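Local coordinates for protein Lem22 (PDB 5WD9) that is a small helical Legionella effector of undefined biochemical activity, which probably acts in the infected host cell by binding other proteins, at residues Glu7-Gln18 against Asn37-Met46. Numbering follows the deposited sequence. Where two conformers were deposited one is given.
Sequences ELTRLKEYMEDQ and NAHTEHFVKM
Glu7-Gln18 and Asn37-Met46 are antiparallel helical segments whose axes come within 9.0 Å and cross at -165°. Leu11 lies level with His42, and Met15 with Ala38. Leu11 is a knob in a hole formed by Glu41, His42, Lys45 and Met46. Its CG stands anti to the backbone N (chi1 173°), which turns the branched end into the hole; CD1 lies against the Glu41 backbone and Leu11 CD2 is 3.7 Å from Met46 SD. Leu8 CD2 reaches the same sulfur. Met15 SD meets the edge of the His42 ring, 3.8 Å from His42 CD2. The His42 ring also stacks on Tyr71 of helix 58-87. Glu41 CG lies over one face of the Tyr14 ring in a CH-pi contact, and Gln18 CG covers the opposite face. A water links Tyr14 OH to Glu41 OE1. Polar pairs close both ends. Asn37 ND2 donates to Gln18 OE1 (3.0 Å, 164°), while Asn37 OD1 accepts from Lys33. Lys45 NZ forms a salt bridge with Glu7 OE1 (2.8 Å), approaching from above the carboxylate plane. Arg10 makes a long charge contact to the same carboxylate, which may offset the nearness of the two cations. Such antiparallel packing characterises helical hairpins; helix 58-87, touching both helices, completes a three-helix bundle.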
ATOM      1  N   GLU A   7       5.442  -2.605  12.763  1.00  7.57           N
ATOM      2  CA  GLU A   7       5.559  -2.799  11.323  1.00  7.30           C
ATOM      3  C   GLU A   7       4.269  -2.426  10.610  1.00  6.25           C
ATOM      4  O   GLU A   7       4.307  -1.791   9.548  1.00  6.00           O
ATOM      5  CB  GLU A   7       5.965  -4.233  11.000  1.00  8.14           C
ATOM      6  CG  GLU A   7       7.361  -4.600  11.491  1.00  9.67           C
ATOM      7  CD  GLU A   7       8.495  -4.004  10.669  1.00 15.26           C
ATOM      8  OE1 GLU A   7       8.247  -3.363   9.626  1.00 11.81           O
ATOM      9  OE2 GLU A   7       9.662  -4.186  11.080  1.00 17.83           O
ATOM     10  N   LEU A   8       3.118  -2.785  11.176  1.00  6.04           N
ATOM     11  CA  LEU A   8       1.862  -2.446  10.518  1.00  6.84           C
ATOM     12  C   LEU A   8       1.567  -0.955  10.612  1.00  5.81           C
ATOM     13  O   LEU A   8       1.011  -0.375   9.674  1.00  5.69           O
ATOM     14  CB  LEU A   8       0.712  -3.281  11.076  1.00  8.49           C
ATOM     15  CG  LEU A   8       0.782  -4.755  10.685  1.00  9.49           C
ATOM     16  CD1 LEU A   8      -0.498  -5.446  11.107  1.00 21.04           C
ATOM     17  CD2 LEU A   8       1.034  -4.933   9.187  1.00 13.70           C
ATOM     18  N   THR A   9       1.930  -0.314  11.724  1.00  5.62           N
ATOM     19  CA  THR A   9       1.796   1.134  11.822  1.00  6.35           C
ATOM     20  C   THR A   9       2.618   1.816  10.738  1.00  4.85           C
ATOM     21  O   THR A   9       2.124   2.689  10.018  1.00  6.32           O
ATOM     22  CB  THR A   9       2.241   1.598  13.209  1.00  6.16           C
ATOM     23  OG1 THR A   9       1.367   1.026  14.190  1.00  6.49           O
ATOM     24  CG2 THR A   9       2.174   3.113  13.323  1.00  7.74           C
ATOM     25  N   ARG A  10       3.871   1.396  10.587  1.00  5.55           N
ATOM     26  CA  ARG A  10       4.716   1.969   9.550  1.00  4.98           C
ATOM     27  C   ARG A  10       4.152   1.700   8.168  1.00  5.06           C
ATOM     28  O   ARG A  10       4.159   2.592   7.317  1.00  6.21           O
ATOM     29  CB  ARG A  10       6.141   1.419   9.648  1.00  6.93           C
ATOM     30  CG  ARG A  10       6.998   2.113  10.704  1.00  7.79           C
ATOM     31  CD  ARG A  10       8.441   1.553  10.773  1.00 15.56           C
ATOM     32  NE  ARG A  10       8.981   1.258   9.450  1.00 16.68           N
ATOM     33  CZ  ARG A  10       9.876   0.312   9.197  1.00 20.21           C
ATOM     34  NH1 ARG A  10      10.365  -0.447  10.172  1.00 20.38           N
ATOM     35  NH2 ARG A  10      10.265   0.106   7.958  1.00 14.81           N
ATOM     36  N   LEU A  11       3.656   0.483   7.920  1.00  4.57           N
ATOM     37  CA  LEU A  11       3.169   0.139   6.590  1.00  5.72           C
ATOM     38  C   LEU A  11       1.944   0.969   6.241  1.00  4.82           C
ATOM     39  O   LEU A  11       1.838   1.497   5.124  1.00  5.34           O
ATOM     40  CB  LEU A  11       2.841  -1.350   6.493  1.00  7.23           C
ATOM     41  CG  LEU A  11       2.163  -1.744   5.174  1.00  5.57           C
ATOM     42  CD1 LEU A  11       3.082  -1.547   3.992  1.00  6.35           C
ATOM     43  CD2 LEU A  11       1.655  -3.172   5.245  1.00  8.14           C
ATOM     44  N   LYS A  12       1.000   1.078   7.176  1.00  5.30           N
ATOM     45  CA  LYS A  12      -0.203   1.849   6.914  1.00  6.23           C
ATOM     46  C   LYS A  12       0.163   3.264   6.505  1.00  4.74           C
ATOM     47  O   LYS A  12      -0.315   3.788   5.489  1.00  5.77           O
ATOM     48  CB  LYS A  12      -1.083   1.846   8.167  1.00  7.68           C
ATOM     49  CG  LYS A  12      -2.464   2.455   7.981  1.00  8.97           C
ATOM     50  CD  LYS A  12      -2.489   3.950   8.229  1.00 11.61           C
ATOM     51  CE  LYS A  12      -3.929   4.461   8.262  1.00 13.63           C
ATOM     52  NZ  LYS A  12      -4.000   5.940   8.340  1.00 16.70           N
ATOM     53  N   GLU A  13       1.031   3.893   7.283  1.00  5.38           N
ATOM     54  CA  GLU A  13       1.350   5.281   7.012  1.00  5.74           C
ATOM     55  C   GLU A  13       2.235   5.424   5.786  1.00  5.64           C
ATOM     56  O   GLU A  13       2.104   6.410   5.056  1.00  7.14           O
ATOM     57  CB  GLU A  13       1.942   5.929   8.250  1.00  6.40           C
ATOM     58  CG  GLU A  13       0.934   5.934   9.374  1.00  8.32           C
ATOM     59  CD  GLU A  13       1.375   6.732  10.562  1.00  9.73           C
ATOM     60  OE1 GLU A  13       2.389   7.457  10.465  1.00 10.08           O
ATOM     61  OE2 GLU A  13       0.680   6.633  11.594  1.00 12.31           O
ATOM     62  N   TYR A  14       3.103   4.442   5.528  1.00  4.91           N
ATOM     63  CA  TYR A  14       3.904   4.442   4.306  1.00  6.22           C
ATOM     64  C   TYR A  14       3.002   4.405   3.078  1.00  5.72           C
ATOM     65  O   TYR A  14       3.168   5.194   2.148  1.00  5.83           O
ATOM     66  CB  TYR A  14       4.840   3.232   4.332  1.00  4.78           C
ATOM     67  CG  TYR A  14       5.725   3.108   3.116  1.00  6.13           C
ATOM     68  CD1 TYR A  14       7.020   3.585   3.141  1.00 10.39           C
ATOM     69  CD2 TYR A  14       5.279   2.498   1.949  1.00  6.45           C
ATOM     70  CE1 TYR A  14       7.840   3.466   2.038  1.00 10.24           C
ATOM     71  CE2 TYR A  14       6.097   2.386   0.846  1.00  7.15           C
ATOM     72  CZ  TYR A  14       7.365   2.863   0.906  1.00  7.76           C
ATOM     73  OH  TYR A  14       8.185   2.758  -0.209  1.00  9.65           O
ATOM     74  N   MET A  15       2.030   3.498   3.073  1.00  5.54           N
ATOM     75  CA  MET A  15       1.133   3.385   1.927  1.00  5.74           C
ATOM     76  C   MET A  15       0.309   4.646   1.747  1.00  5.51           C
ATOM     77  O   MET A  15       0.136   5.124   0.622  1.00  6.12           O
ATOM     78  CB  MET A  15       0.214   2.180   2.091  1.00  5.62           C
ATOM     79  CG  MET A  15       0.927   0.841   1.989  1.00  6.62           C
ATOM     80  SD  MET A  15      -0.210  -0.548   2.192  1.00  7.32           S
ATOM     81  CE  MET A  15      -0.958  -0.593   0.556  1.00  9.89           C
ATOM     82  N   GLU A  16      -0.218   5.196   2.845  1.00  6.23           N
ATOM     83  CA  GLU A  16      -1.010   6.416   2.740  0.59  7.70           C
ATOM     84  C   GLU A  16      -0.172   7.550   2.166  1.00  6.99           C
ATOM     85  O   GLU A  16      -0.634   8.294   1.292  1.00  8.58           O
ATOM     86  CB  GLU A  16      -1.577   6.786   4.110  0.59 11.16           C
ATOM     87  CG  GLU A  16      -2.545   7.954   4.078  0.59 14.75           C
ATOM     88  CD  GLU A  16      -3.410   8.019   5.317  0.59 21.09           C
ATOM     89  OE1 GLU A  16      -3.713   6.949   5.894  0.59 23.29           O
ATOM     90  OE2 GLU A  16      -3.779   9.142   5.717  0.59 23.75           O
ATOM     91  N   ASP A  17       1.074   7.670   2.624  1.00  7.20           N
ATOM     92  CA  ASP A  17       1.977   8.707   2.141  1.00  7.55           C
ATOM     93  C   ASP A  17       2.265   8.538   0.657  1.00  7.29           C
ATOM     94  O   ASP A  17       2.228   9.506  -0.106  1.00  7.86           O
ATOM     95  CB  ASP A  17       3.275   8.636   2.945  1.00  7.41           C
ATOM     96  CG  ASP A  17       4.298   9.629   2.488  1.00 11.53           C
ATOM     97  OD1 ASP A  17       4.184  10.799   2.894  1.00 15.72           O
ATOM     98  OD2 ASP A  17       5.218   9.248   1.730  1.00 11.81           O
ATOM     99  N   GLN A  18       2.575   7.318   0.227  1.00  6.69           N
ATOM    100  CA  GLN A  18       2.895   7.106  -1.181  1.00  6.87           C
ATOM    101  C   GLN A  18       1.677   7.295  -2.075  1.00  6.53           C
ATOM    102  O   GLN A  18       1.794   7.845  -3.172  1.00  7.27           O
ATOM    103  CB  GLN A  18       3.504   5.723  -1.367  1.00  6.82           C
ATOM    104  CG  GLN A  18       4.809   5.508  -0.601  1.00  9.47           C
ATOM    105  CD  GLN A  18       5.919   6.418  -1.093  1.00 11.26           C
ATOM    106  OE1 GLN A  18       6.511   6.161  -2.140  1.00 11.03           O
ATOM    107  NE2 GLN A  18       6.207   7.478  -0.345  1.00 11.13           N
ATOM    108  N   ASN A  37       5.872   1.703  -5.080  1.00  6.76           N
ATOM    109  CA  ASN A  37       6.460   1.663  -3.742  1.00  7.01           C
ATOM    110  C   ASN A  37       5.446   1.167  -2.727  1.00  6.17           C
ATOM    111  O   ASN A  37       5.760   0.310  -1.896  1.00  5.57           O
ATOM    112  CB  ASN A  37       6.939   3.049  -3.324  1.00  7.99           C
ATOM    113  CG  ASN A  37       8.205   3.469  -4.005  1.00 10.58           C
ATOM    114  OD1 ASN A  37       8.938   2.664  -4.587  1.00 12.78           O
ATOM    115  ND2 ASN A  37       8.468   4.758  -3.942  1.00 11.05           N
ATOM    116  N   ALA A  38       4.223   1.702  -2.773  1.00  6.34           N
ATOM    117  CA  ALA A  38       3.170   1.211  -1.887  1.00  5.78           C
ATOM    118  C   ALA A  38       2.945  -0.276  -2.101  1.00  6.53           C
ATOM    119  O   ALA A  38       2.784  -1.038  -1.141  1.00  6.26           O
ATOM    120  CB  ALA A  38       1.867   1.971  -2.133  1.00  5.59           C
ATOM    121  N   HIS A  39       2.955  -0.714  -3.352  1.00  5.75           N
ATOM    122  CA  HIS A  39       2.738  -2.116  -3.664  1.00  5.99           C
ATOM    123  C   HIS A  39       3.844  -2.987  -3.086  1.00  5.32           C
ATOM    124  O   HIS A  39       3.576  -4.024  -2.458  1.00  5.88           O
ATOM    125  CB  HIS A  39       2.673  -2.280  -5.184  1.00  7.44           C
ATOM    126  CG  HIS A  39       2.284  -3.651  -5.621  1.00  8.93           C
ATOM    127  ND1 HIS A  39       3.153  -4.718  -5.601  1.00 14.72           N
ATOM    128  CD2 HIS A  39       1.096  -4.141  -6.051  1.00 15.37           C
ATOM    129  CE1 HIS A  39       2.522  -5.804  -6.023  1.00 12.38           C
ATOM    130  NE2 HIS A  39       1.273  -5.477  -6.299  1.00 15.71           N
ATOM    131  N   THR A  40       5.100  -2.602  -3.335  1.00  4.95           N
ATOM    132  CA  THR A  40       6.236  -3.373  -2.858  1.00  5.57           C
ATOM    133  C   THR A  40       6.191  -3.503  -1.348  1.00  4.74           C
ATOM    134  O   THR A  40       6.378  -4.592  -0.795  1.00  5.51           O
ATOM    135  CB  THR A  40       7.530  -2.684  -3.274  1.00  6.39           C
ATOM    136  OG1 THR A  40       7.568  -2.612  -4.707  1.00  7.52           O
ATOM    137  CG2 THR A  40       8.744  -3.463  -2.760  1.00  7.75           C
ATOM    138  N   GLU A  41       5.980  -2.389  -0.652  1.00  4.61           N
ATOM    139  CA  GLU A  41       6.035  -2.426   0.793  1.00  6.02           C
ATOM    140  C   GLU A  41       4.920  -3.290   1.348  1.00  4.61           C
ATOM    141  O   GLU A  41       5.136  -4.076   2.271  1.00  5.96           O
ATOM    142  CB  GLU A  41       5.950  -1.011   1.343  1.00  6.02           C
ATOM    143  CG  GLU A  41       6.535  -0.867   2.735  1.00  6.21           C
ATOM    144  CD  GLU A  41       8.031  -1.120   2.824  1.00  5.80           C
ATOM    145  OE1 GLU A  41       8.701  -1.206   1.772  1.00  6.98           O
ATOM    146  OE2 GLU A  41       8.534  -1.254   3.943  1.00  6.76           O
ATOM    147  N   HIS A  42       3.726  -3.183   0.772  1.00  5.17           N
ATOM    148  CA  HIS A  42       2.621  -4.030   1.191  1.00  6.64           C
ATOM    149  C   HIS A  42       2.943  -5.507   0.971  1.00  5.77           C
ATOM    150  O   HIS A  42       2.704  -6.347   1.849  1.00  6.80           O
ATOM    151  CB  HIS A  42       1.350  -3.599   0.452  1.00  6.05           C
ATOM    152  CG  HIS A  42       0.149  -4.418   0.797  1.00  5.20           C
ATOM    153  ND1 HIS A  42      -0.171  -5.587   0.139  1.00  7.72           N
ATOM    154  CD2 HIS A  42      -0.815  -4.237   1.733  1.00  6.22           C
ATOM    155  CE1 HIS A  42      -1.283  -6.086   0.649  1.00  8.73           C
ATOM    156  NE2 HIS A  42      -1.695  -5.281   1.614  1.00  7.75           N
ATOM    157  N   PHE A  43       3.492  -5.847  -0.195  1.00  5.53           N
ATOM    158  CA  PHE A  43       3.781  -7.247  -0.470  1.00  6.91           C
ATOM    159  C   PHE A  43       4.801  -7.795   0.512  1.00  7.19           C
ATOM    160  O   PHE A  43       4.622  -8.885   1.072  1.00  8.32           O
ATOM    161  CB  PHE A  43       4.274  -7.426  -1.902  1.00  6.92           C
ATOM    162  CG  PHE A  43       4.691  -8.826  -2.192  1.00  9.16           C
ATOM    163  CD1 PHE A  43       3.739  -9.812  -2.390  1.00  8.44           C
ATOM    164  CD2 PHE A  43       6.025  -9.183  -2.194  1.00  9.72           C
ATOM    165  CE1 PHE A  43       4.115 -11.117  -2.635  1.00 11.79           C
ATOM    166  CE2 PHE A  43       6.406 -10.497  -2.436  1.00 13.40           C
ATOM    167  CZ  PHE A  43       5.450 -11.456  -2.660  1.00 13.39           C
ATOM    168  N   VAL A  44       5.885  -7.056   0.731  1.00  7.08           N
ATOM    169  CA  VAL A  44       6.933  -7.536   1.626  1.00  7.62           C
ATOM    170  C   VAL A  44       6.404  -7.666   3.051  1.00  8.33           C
ATOM    171  O   VAL A  44       6.551  -8.706   3.706  1.00  9.84           O
ATOM    172  CB  VAL A  44       8.156  -6.604   1.548  1.00  8.70           C
ATOM    173  CG1 VAL A  44       9.169  -6.957   2.636  1.00 12.03           C
ATOM    174  CG2 VAL A  44       8.787  -6.651   0.153  1.00  9.18           C
ATOM    175  N   LYS A  45       5.760  -6.625   3.549  1.00  7.40           N
ATOM    176  CA  LYS A  45       5.394  -6.592   4.964  1.00  8.04           C
ATOM    177  C   LYS A  45       4.198  -7.483   5.273  1.00  9.01           C
ATOM    178  O   LYS A  45       4.145  -8.108   6.334  1.00 10.01           O
ATOM    179  CB  LYS A  45       5.126  -5.153   5.407  1.00  7.16           C
ATOM    180  CG  LYS A  45       6.365  -4.260   5.396  1.00  6.83           C
ATOM    181  CD  LYS A  45       7.409  -4.709   6.395  1.00  8.04           C
ATOM    182  CE  LYS A  45       8.655  -3.856   6.253  1.00  9.21           C
ATOM    183  NZ  LYS A  45       9.599  -4.182   7.350  1.00 10.58           N
ATOM    184  N   MET A  46       3.214  -7.546   4.381  1.00  9.29           N
ATOM    185  CA  MET A  46       2.089  -8.435   4.657  1.00  9.75           C
ATOM    186  C   MET A  46       2.480  -9.895   4.508  1.00 14.56           C
ATOM    187  O   MET A  46       1.928 -10.752   5.208  1.00 11.99           O
ATOM    188  CB  MET A  46       0.895  -8.073   3.783  1.00 11.34           C
ATOM    189  CG  MET A  46       0.367  -6.669   4.040  1.00 11.25           C
ATOM    190  SD  MET A  46      -0.187  -6.374   5.745  1.00 14.15           S
ATOM    191  CE  MET A  46      -1.614  -7.453   5.812  1.00 21.05           C
TER
HETATM  192  O   HOH W   1       8.861  -0.009  -0.676  1.00 13.04           O